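Local coordinates for protein nitroreductase (PDB 3PXV) that binds flavin mononucleotide and, as a member of the nitroreductase family, probably catalyses flavin-dependent oxidoreductase reactions, at residues Lys54-Glu57 / Leu58-Met62; Glu149-Arg153 / Leu154-Glu158. All coordinates share one frame; numbering follows the deposited sequence.

Interactions 1 and 2 treat opposite ends of two neighbouring helices: interaction 1 is the start of helix 56-72, and interaction 2 is the close of helix 147-154 with the loop that follows. Both are partly buried, with an apolar side turned inward and charged side chains near the surface. The helices meet directly, Leu58 CD1 lying 3.6 Å from Phe150 CD1, and Glu61 of interaction 1 forms a salt bridge with Arg153 of interaction 2. Their chemistry differs with place: interaction 1 uses a side-chain oxygen to cap one of the helix's first amides, whereas interaction 2 uses glycine and backbone bonds to occupy its last carbonyls.

Interaction 1: Lys54-Glu57 / Leu58-Met62; sequences KNKE and LMQEM
Asn55 OD1 accepts the backbone N-H of Leu58 at 3.0 Å, the donor lying in the carbonyl plane of the amide and the N-H...O angle opening to 162°. The Asn55 side chain reaches this position with CG trans to its own N (chi1 -170°), which carries OD1 forward over the first turn, where it also rests on Leu58 CB. Backbone bonds continue the pattern: Met59 N donates to Asn55 O at 3.2 Å, Gln60 N to Lys56 O at 2.9 Å in an almost straight bond, and Glu61 N to Glu57 O. Asn55 is thus the N-cap of helix 56-72, which follows strand 50-53 after a short connection; its ND2 binds the main-chain O of Glu189 of the second subunit, tying the helix start to the dimer partner. An alanine here would remove both hydrogen bonds of the side-chain amide and would probably leave Leu58 N without its cap and the neighbouring chain end less firmly held.

Among the acidic groups, Glu57 OE2 and Glu61 OE2 lie 2.4 Å apart one turn on, their carboxylates turned 77° to each other; one acid probably carries a proton, though so short a distance is doubtful in detail. The other oxygen of Glu61, OE1, is engaged by Arg153 and Arg146. Met59, a selenomethionine, passes its CG 3.3 Å from the carbonyl Asn55 O. Apolar contacts line the inner side, Met59 ending on Phe90 and Met96 and Leu58 packing on helix 147-154. On the outer side, the extended Lys56 chain brings CE to 3.9 Å from Gln60 NE2.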
loop_
_atom_site.group_PDB
_atom_site.type_symbol
_atom_site.label_atom_id
_atom_site.label_comp_id
_atom_site.label_asym_id
_atom_site.label_seq_id
_atom_site.Cartn_x
_atom_site.Cartn_y
_atom_site.Cartn_z
ATOM N N LYS B 54 2.440 -6.492 21.517
ATOM C CA LYS B 54 3.631 -7.098 22.130
ATOM C C LYS B 54 3.293 -8.238 23.100
ATOM O O LYS B 54 4.187 -8.899 23.592
ATOM C CB LYS B 54 4.430 -6.048 22.924
ATOM C CG LYS B 54 4.774 -4.797 22.132
ATOM C CD LYS B 54 5.898 -3.992 22.765
ATOM C CE LYS B 54 5.670 -3.609 24.176
ATOM N NZ LYS B 54 6.843 -2.893 24.732
ATOM N N ASN B 55 2.008 -8.459 23.361
ATOM C CA ASN B 55 1.571 -9.453 24.312
ATOM C C ASN B 55 1.713 -10.853 23.723
ATOM O O ASN B 55 1.028 -11.188 22.750
ATOM C CB ASN B 55 0.132 -9.148 24.695
ATOM C CG ASN B 55 -0.360 -9.982 25.861
ATOM O OD1 ASN B 55 -0.802 -11.120 25.690
ATOM N ND2 ASN B 55 -0.346 -9.390 27.053
ATOM N N LYS B 56 2.588 -11.664 24.319
ATOM C CA LYS B 56 2.877 -13.010 23.807
ATOM C C LYS B 56 1.657 -13.934 23.858
ATOM O O LYS B 56 1.349 -14.643 22.894
ATOM C CB LYS B 56 4.036 -13.632 24.581
ATOM C CG LYS B 56 4.611 -14.903 23.943
ATOM C CD LYS B 56 5.775 -15.517 24.781
ATOM C CE LYS B 56 6.523 -16.614 23.989
ATOM N NZ LYS B 56 7.610 -17.309 24.764
ATOM N N GLU B 57 0.959 -13.902 24.979
ATOM C CA GLU B 57 -0.199 -14.758 25.165
ATOM C C GLU B 57 -1.221 -14.544 24.050
ATOM O O GLU B 57 -1.644 -15.508 23.409
ATOM C CB GLU B 57 -0.831 -14.525 26.550
ATOM C CG GLU B 57 -2.089 -15.345 26.834
ATOM C CD GLU B 57 -1.844 -16.846 26.759
ATOM O OE1 GLU B 57 -0.676 -17.271 26.915
ATOM O OE2 GLU B 57 -2.818 -17.602 26.545
ATOM N N LEU B 58 -1.583 -13.282 23.799
ATOM C CA LEU B 58 -2.592 -12.952 22.782
ATOM C C LEU B 58 -2.099 -13.399 21.410
ATOM O O LEU B 58 -2.858 -13.928 20.619
ATOM C CB LEU B 58 -2.915 -11.443 22.801
ATOM C CG LEU B 58 -3.903 -10.859 21.779
ATOM C CD1 LEU B 58 -5.249 -11.570 21.804
ATOM C CD2 LEU B 58 -4.101 -9.381 22.018
HETATM N N MSE B 59 -0.819 -13.183 21.134
HETATM C CA MSE B 59 -0.248 -13.583 19.856
HETATM C C MSE B 59 -0.353 -15.098 19.660
HETATM O O MSE B 59 -0.814 -15.545 18.616
HETATM C CB MSE B 59 1.199 -13.099 19.728
HETATM C CG MSE B 59 1.326 -11.577 19.524
HETATM SE SE MSE B 59 3.054 -11.125 18.833
HETATM C CE MSE B 59 2.893 -12.069 17.180
ATOM N N GLN B 60 0.062 -15.879 20.668
ATOM C CA GLN B 60 -0.039 -17.351 20.615
ATOM C C GLN B 60 -1.484 -17.820 20.441
ATOM O O GLN B 60 -1.744 -18.789 19.731
ATOM C CB GLN B 60 0.553 -18.022 21.877
ATOM C CG GLN B 60 2.089 -17.933 22.047
ATOM C CD GLN B 60 2.600 -18.675 23.317
ATOM O OE1 GLN B 60 1.940 -18.689 24.353
ATOM N NE2 GLN B 60 3.781 -19.284 23.218
ATOM N N GLU B 61 -2.424 -17.145 21.090
ATOM C CA GLU B 61 -3.823 -17.563 20.995
ATOM C C GLU B 61 -4.386 -17.338 19.605
ATOM O O GLU B 61 -5.078 -18.189 19.074
ATOM C CB GLU B 61 -4.681 -16.886 22.074
ATOM C CG GLU B 61 -4.379 -17.373 23.494
ATOM C CD GLU B 61 -5.326 -16.826 24.554
ATOM O OE1 GLU B 61 -6.436 -16.380 24.198
ATOM O OE2 GLU B 61 -4.975 -16.873 25.761
HETATM N N MSE B 62 -4.059 -16.203 19.005
HETATM C CA MSE B 62 -4.542 -15.889 17.686
HETATM C C MSE B 62 -3.900 -16.844 16.677
HETATM O O MSE B 62 -4.528 -17.249 15.691
HETATM C CB MSE B 62 -4.238 -14.416 17.335
HETATM C CG MSE B 62 -5.002 -13.419 18.163
HETATM SE SE MSE B 62 -4.529 -11.569 17.813
HETATM C CE MSE B 62 -4.976 -11.549 15.959
#

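Interaction 2: Glu149-Arg153 / Leu154-Glu158; sequences EFSKR and LGFPE
Ser151 O takes two backbone donors where helix 147-154 ends: Phe156 N at 2.9 Å, tilted 23° from the carbonyl plane, and, weakly, Gly155 N at 2.8 Å. The same Gly155 N-H is divided, since it also makes a weak bond to Lys152 O at 3.1 Å. One residue earlier, Phe150 O receives Leu154 N in the last ordinary turn, and Leu154 packs its CB, CG and CD1 against that carbonyl oxygen. Ser151 OG is satisfied within the helix by Ala147 O, while its flank lies along Phe156, with OG 3.5 Å from CD2. The Phe156 ring, with CG opposite its own carbonyl carbon (chi1 -84°), folds back so that Ser151 CA sits over one face; beyond the turn the ring meets Phe141 in a near-parallel pairing and touches Ile51 and Val98 of the sheet.

Among the charged groups, Arg153 NH1 donates to Glu149 OE2 at 3.2 Å, almost in the guanidinium plane and using the anti lone pair of the carboxylate. That nitrogen also reaches Glu61 of helix 56-72, and Glu149 OE2 has a second partner in Arg146, so two arginines serve two acids. Gly155, at phi 86°, is the C-prime residue, where a side chain would be jammed against the preceding carbonyl; with the bonds Phe156 N to Ser151 O and Gly155 N to Lys152 O, this is a Schellman motif.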
loop_
_atom_site.group_PDB
_atom_site.type_symbol
_atom_site.label_atom_id
_atom_site.label_comp_id
_atom_site.label_asym_id
_atom_site.label_seq_id
_atom_site.Cartn_x
_atom_site.Cartn_y
_atom_site.Cartn_z
ATOM N N GLU B 149 -14.011 -11.245 20.782
ATOM C CA GLU B 149 -13.010 -11.371 21.825
ATOM C C GLU B 149 -11.665 -10.789 21.384
ATOM O O GLU B 149 -11.129 -9.894 22.046
ATOM C CB GLU B 149 -12.820 -12.848 22.175
ATOM C CG GLU B 149 -11.749 -13.145 23.222
ATOM C CD GLU B 149 -11.496 -14.649 23.382
ATOM O OE1 GLU B 149 -12.477 -15.440 23.320
ATOM O OE2 GLU B 149 -10.315 -15.027 23.557
ATOM N N PHE B 150 -11.100 -11.300 20.286
ATOM C CA PHE B 150 -9.831 -10.766 19.838
ATOM C C PHE B 150 -9.972 -9.278 19.515
ATOM O O PHE B 150 -9.056 -8.519 19.767
ATOM C CB PHE B 150 -9.244 -11.539 18.648
ATOM C CG PHE B 150 -8.821 -12.944 18.980
ATOM C CD1 PHE B 150 -7.975 -13.191 20.042
ATOM C CD2 PHE B 150 -9.246 -14.016 18.203
ATOM C CE1 PHE B 150 -7.591 -14.489 20.350
ATOM C CE2 PHE B 150 -8.861 -15.322 18.498
ATOM C CZ PHE B 150 -8.035 -15.560 19.567
ATOM N N SER B 151 -11.121 -8.855 18.997
ATOM C CA SER B 151 -11.297 -7.447 18.658
ATOM C C SER B 151 -11.174 -6.568 19.883
ATOM O O SER B 151 -10.489 -5.549 19.848
ATOM C CB SER B 151 -12.607 -7.200 17.913
ATOM O OG SER B 151 -12.558 -7.793 16.614
ATOM N N LYS B 152 -11.803 -6.969 20.977
ATOM C CA LYS B 152 -11.740 -6.187 22.202
ATOM C C LYS B 152 -10.361 -6.276 22.828
ATOM O O LYS B 152 -9.834 -5.297 23.324
ATOM C CB LYS B 152 -12.807 -6.642 23.204
ATOM C CG LYS B 152 -14.220 -6.330 22.762
ATOM C CD LYS B 152 -15.258 -6.772 23.804
ATOM C CE LYS B 152 -15.297 -8.294 23.971
ATOM N NZ LYS B 152 -16.486 -8.743 24.769
ATOM N N ARG B 153 -9.765 -7.448 22.817
ATOM C CA ARG B 153 -8.438 -7.578 23.405
ATOM C C ARG B 153 -7.428 -6.722 22.636
ATOM O O ARG B 153 -6.500 -6.172 23.227
ATOM C CB ARG B 153 -8.014 -9.040 23.466
ATOM C CG ARG B 153 -8.900 -9.848 24.388
ATOM C CD ARG B 153 -8.575 -11.315 24.322
ATOM N NE ARG B 153 -7.271 -11.625 24.884
ATOM C CZ ARG B 153 -6.770 -12.855 24.965
ATOM N NH1 ARG B 153 -7.456 -13.901 24.493
ATOM N NH2 ARG B 153 -5.582 -13.037 25.508
ATOM N N LEU B 154 -7.636 -6.581 21.333
ATOM C CA LEU B 154 -6.731 -5.757 20.504
ATOM C C LEU B 154 -7.093 -4.289 20.587
ATOM O O LEU B 154 -6.256 -3.442 20.363
ATOM C CB LEU B 154 -6.767 -6.217 19.054
ATOM C CG LEU B 154 -6.029 -7.532 18.812
ATOM C CD1 LEU B 154 -6.464 -8.195 17.514
ATOM C CD2 LEU B 154 -4.520 -7.295 18.841
ATOM N N GLY B 155 -8.353 -4.009 20.917
ATOM C CA GLY B 155 -8.856 -2.659 21.016
ATOM C C GLY B 155 -9.346 -2.095 19.695
ATOM O O GLY B 155 -9.303 -0.898 19.486
ATOM N N PHE B 156 -9.822 -2.950 18.800
ATOM C CA PHE B 156 -10.379 -2.507 17.526
ATOM C C PHE B 156 -11.531 -1.532 17.763
ATOM O O PHE B 156 -12.278 -1.696 18.722
ATOM C CB PHE B 156 -11.005 -3.706 16.795
ATOM C CG PHE B 156 -10.056 -4.539 15.996
ATOM C CD1 PHE B 156 -8.686 -4.562 16.255
ATOM C CD2 PHE B 156 -10.565 -5.397 15.035
ATOM C CE1 PHE B 156 -7.838 -5.366 15.509
ATOM C CE2 PHE B 156 -9.734 -6.218 14.302
ATOM C CZ PHE B 156 -8.365 -6.212 14.540
ATOM N N PRO B 157 -11.701 -0.532 16.882
ATOM C CA PRO B 157 -12.918 0.277 17.007
ATOM C C PRO B 157 -14.128 -0.564 16.590
ATOM O O PRO B 157 -13.995 -1.468 15.744
ATOM C CB PRO B 157 -12.707 1.422 16.002
ATOM C CG PRO B 157 -11.265 1.385 15.617
ATOM C CD PRO B 157 -10.743 0.019 15.904
ATOM N N GLU B 158 -15.296 -0.250 17.144
ATOM C CA GLU B 158 -16.517 -0.990 16.837
ATOM C C GLU B 158 -16.774 -1.000 15.340
ATOM O O GLU B 158 -16.695 0.033 14.686
ATOM C CB GLU B 158 -17.731 -0.374 17.542
ATOM C CG GLU B 158 -18.927 -1.349 17.669
ATOM C CD GLU B 158 -20.194 -0.688 18.215
ATOM O OE1 GLU B 158 -20.498 0.460 17.791
ATOM O OE2 GLU B 158 -20.894 -1.329 19.046
#